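Local coordinates for protein aminotransferase TlmJ (Streptoalloteichus hindustanus, PDB 5UID) that probably transfers amino groups as a pyridoxal 5'-phosphate-dependent aminotransferase of the DegT/DnrJ/EryC1 family, in natural product biosynthesis, at residues 61-66 / 241-246. Sequence-based numbering, arbitrary orientation.
Sequences CTEGLF and FGRRSI
Glu63 reaches out of the first turn of helix 61-72 and delivers one carboxylate oxygen, OE2, to both Arg243 and Ser245 of the loop between strand 237-238 and helix 249-280. Glutamate has the length to cross from the helix and an anionic oxygen able to take several donors. The salt bridge is side-on, with both nitrogens directed to the one oxygen: Arg243 NH2 lies 2.7 Å and Arg243 NE 2.9 Å from Glu63 OE2. The oxygen sits at the guanidinium edge, near its plane. The two planes stand 76° apart, and NH2 comes from above the carboxylate plane while NE uses the syn lone pair of OE2. Sharing one acceptor bends both N-H bonds, to 145° for NH2 and 137° for NE. A bend at chi3 swings the arginine tip round to present this edge.

Ser245 supplies the third grip, a short hydroxyl bond of 2.6 Å from its OG to Glu63 OE2. A serine suits this position: its side chain is short enough for CB to rest 3.5 Å from Glu63 CG while the hydroxyl still meets the acid. Three donors on one buried oxygen would be expected to stabilise the ionised carboxylate. Phe66, one turn on from Glu63, adds a van der Waals contact, its CB 3.8 Å from Arg243 NH2.

Arginine suits its place by offering several N-H groups, for NH1 also pairs with Glu70 farther along helix 61-72. Phe66 packs on helix 88-95 and on Arg243 of the second subunit, which places this buried contact at the dimer interface. At the start of the same helix, the backbone nitrogens of Cys61 and Thr62 bind the cofactor phosphate, while Cys61 and Leu65 lean on strands 155-158 and 178-182 of the central sheet.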
loop_
_atom_site.group_PDB
_atom_site.type_symbol
_atom_site.label_atom_id
_atom_site.label_comp_id
_atom_site.label_asym_id
_atom_site.label_seq_id
_atom_site.Cartn_x
_atom_site.Cartn_y
_atom_site.Cartn_z
ATOM N N CYS A 61 -3.917 6.226 3.860
ATOM C CA CYS A 61 -5.153 6.572 4.556
ATOM C C CYS A 61 -6.337 5.789 4.007
ATOM O O CYS A 61 -7.200 5.341 4.773
ATOM C CB CYS A 61 -5.414 8.072 4.453
ATOM S SG CYS A 61 -6.867 8.637 5.380
ATOM N N THR A 62 -6.407 5.630 2.684
ATOM C CA THR A 62 -7.482 4.844 2.089
ATOM C C THR A 62 -7.517 3.441 2.677
ATOM O O THR A 62 -8.584 2.928 3.033
ATOM C CB THR A 62 -7.311 4.783 0.574
ATOM O OG1 THR A 62 -7.300 6.113 0.040
ATOM C CG2 THR A 62 -8.452 3.991 -0.052
ATOM N N GLU A 63 -6.349 2.810 2.797
ATOM C CA GLU A 63 -6.283 1.489 3.405
ATOM C C GLU A 63 -6.722 1.539 4.860
ATOM O O GLU A 63 -7.403 0.628 5.343
ATOM C CB GLU A 63 -4.865 0.935 3.285
ATOM C CG GLU A 63 -4.723 -0.493 3.756
ATOM C CD GLU A 63 -5.402 -1.488 2.839
ATOM O OE1 GLU A 63 -5.690 -1.137 1.675
ATOM O OE2 GLU A 63 -5.647 -2.627 3.283
ATOM N N GLY A 64 -6.348 2.604 5.574
ATOM C CA GLY A 64 -6.837 2.779 6.931
ATOM C C GLY A 64 -8.342 2.940 6.996
ATOM O O GLY A 64 -8.980 2.477 7.946
ATOM N N LEU A 65 -8.932 3.586 5.988
ATOM C CA LEU A 65 -10.385 3.724 5.955
ATOM C C LEU A 65 -11.059 2.387 5.664
ATOM O O LEU A 65 -12.059 2.036 6.304
ATOM C CB LEU A 65 -10.793 4.772 4.918
ATOM C CG LEU A 65 -10.471 6.234 5.245
ATOM C CD1 LEU A 65 -10.580 7.103 4.002
ATOM C CD2 LEU A 65 -11.390 6.764 6.344
ATOM N N PHE A 66 -10.528 1.629 4.698
ATOM C CA PHE A 66 -11.065 0.301 4.416
ATOM C C PHE A 66 -10.959 -0.608 5.635
ATOM O O PHE A 66 -11.893 -1.358 5.943
ATOM C CB PHE A 66 -10.336 -0.327 3.225
ATOM C CG PHE A 66 -10.960 -0.017 1.894
ATOM C CD1 PHE A 66 -10.798 1.228 1.306
ATOM C CD2 PHE A 66 -11.692 -0.983 1.218
ATOM C CE1 PHE A 66 -11.367 1.512 0.079
ATOM C CE2 PHE A 66 -12.264 -0.705 -0.011
ATOM C CZ PHE A 66 -12.101 0.544 -0.582
ATOM N N PHE A 241 -8.722 -13.030 6.512
ATOM C CA PHE A 241 -8.169 -13.035 5.157
ATOM C C PHE A 241 -7.692 -11.630 4.774
ATOM O O PHE A 241 -8.158 -11.011 3.817
ATOM C CB PHE A 241 -9.206 -13.567 4.175
ATOM C CG PHE A 241 -9.719 -14.939 4.520
ATOM C CD1 PHE A 241 -8.841 -15.961 4.843
ATOM C CD2 PHE A 241 -11.080 -15.202 4.533
ATOM C CE1 PHE A 241 -9.309 -17.224 5.163
ATOM C CE2 PHE A 241 -11.555 -16.461 4.854
ATOM C CZ PHE A 241 -10.666 -17.475 5.168
ATOM N N GLY A 242 -6.726 -11.133 5.550
ATOM C CA GLY A 242 -6.301 -9.760 5.409
ATOM C C GLY A 242 -5.305 -9.544 4.285
ATOM O O GLY A 242 -4.592 -10.450 3.852
ATOM N N ARG A 243 -5.274 -8.303 3.802
ATOM C CA ARG A 243 -4.270 -7.863 2.844
ATOM C C ARG A 243 -2.978 -7.543 3.591
ATOM O O ARG A 243 -2.863 -7.751 4.803
ATOM C CB ARG A 243 -4.778 -6.655 2.056
ATOM C CG ARG A 243 -6.035 -6.915 1.247
ATOM C CD ARG A 243 -6.545 -5.649 0.571
ATOM N NE ARG A 243 -6.837 -4.598 1.542
ATOM C CZ ARG A 243 -8.000 -4.462 2.172
ATOM N NH1 ARG A 243 -8.992 -5.312 1.934
ATOM N NH2 ARG A 243 -8.172 -3.476 3.040
ATOM N N ARG A 244 -1.984 -7.029 2.872
ATOM C CA ARG A 244 -0.753 -6.524 3.476
ATOM C C ARG A 244 -0.863 -5.005 3.484
ATOM O O ARG A 244 -0.722 -4.353 2.445
ATOM C CB ARG A 244 0.475 -7.007 2.711
ATOM C CG ARG A 244 1.799 -6.753 3.419
ATOM C CD ARG A 244 2.946 -7.354 2.631
ATOM N NE ARG A 244 4.258 -7.101 3.227
ATOM C CZ ARG A 244 5.022 -6.052 2.937
ATOM N NH1 ARG A 244 4.601 -5.146 2.065
ATOM N NH2 ARG A 244 6.210 -5.908 3.514
ATOM N N SER A 245 -1.122 -4.441 4.662
ATOM C CA SER A 245 -1.511 -3.044 4.797
ATOM C C SER A 245 -0.521 -2.254 5.648
ATOM O O SER A 245 -0.886 -1.251 6.262
ATOM C CB SER A 245 -2.913 -2.945 5.391
ATOM O OG SER A 245 -3.823 -3.775 4.689
ATOM N N ILE A 246 0.730 -2.689 5.690
ATOM C CA ILE A 246 1.728 -2.088 6.557
ATOM C C ILE A 246 2.570 -1.104 5.758
ATOM O O ILE A 246 2.575 -1.100 4.524
ATOM C CB ILE A 246 2.620 -3.159 7.220
ATOM C CG1 ILE A 246 3.337 -3.988 6.150
ATOM C CG2 ILE A 246 1.793 -4.047 8.135
ATOM C CD1 ILE A 246 4.366 -4.952 6.705
#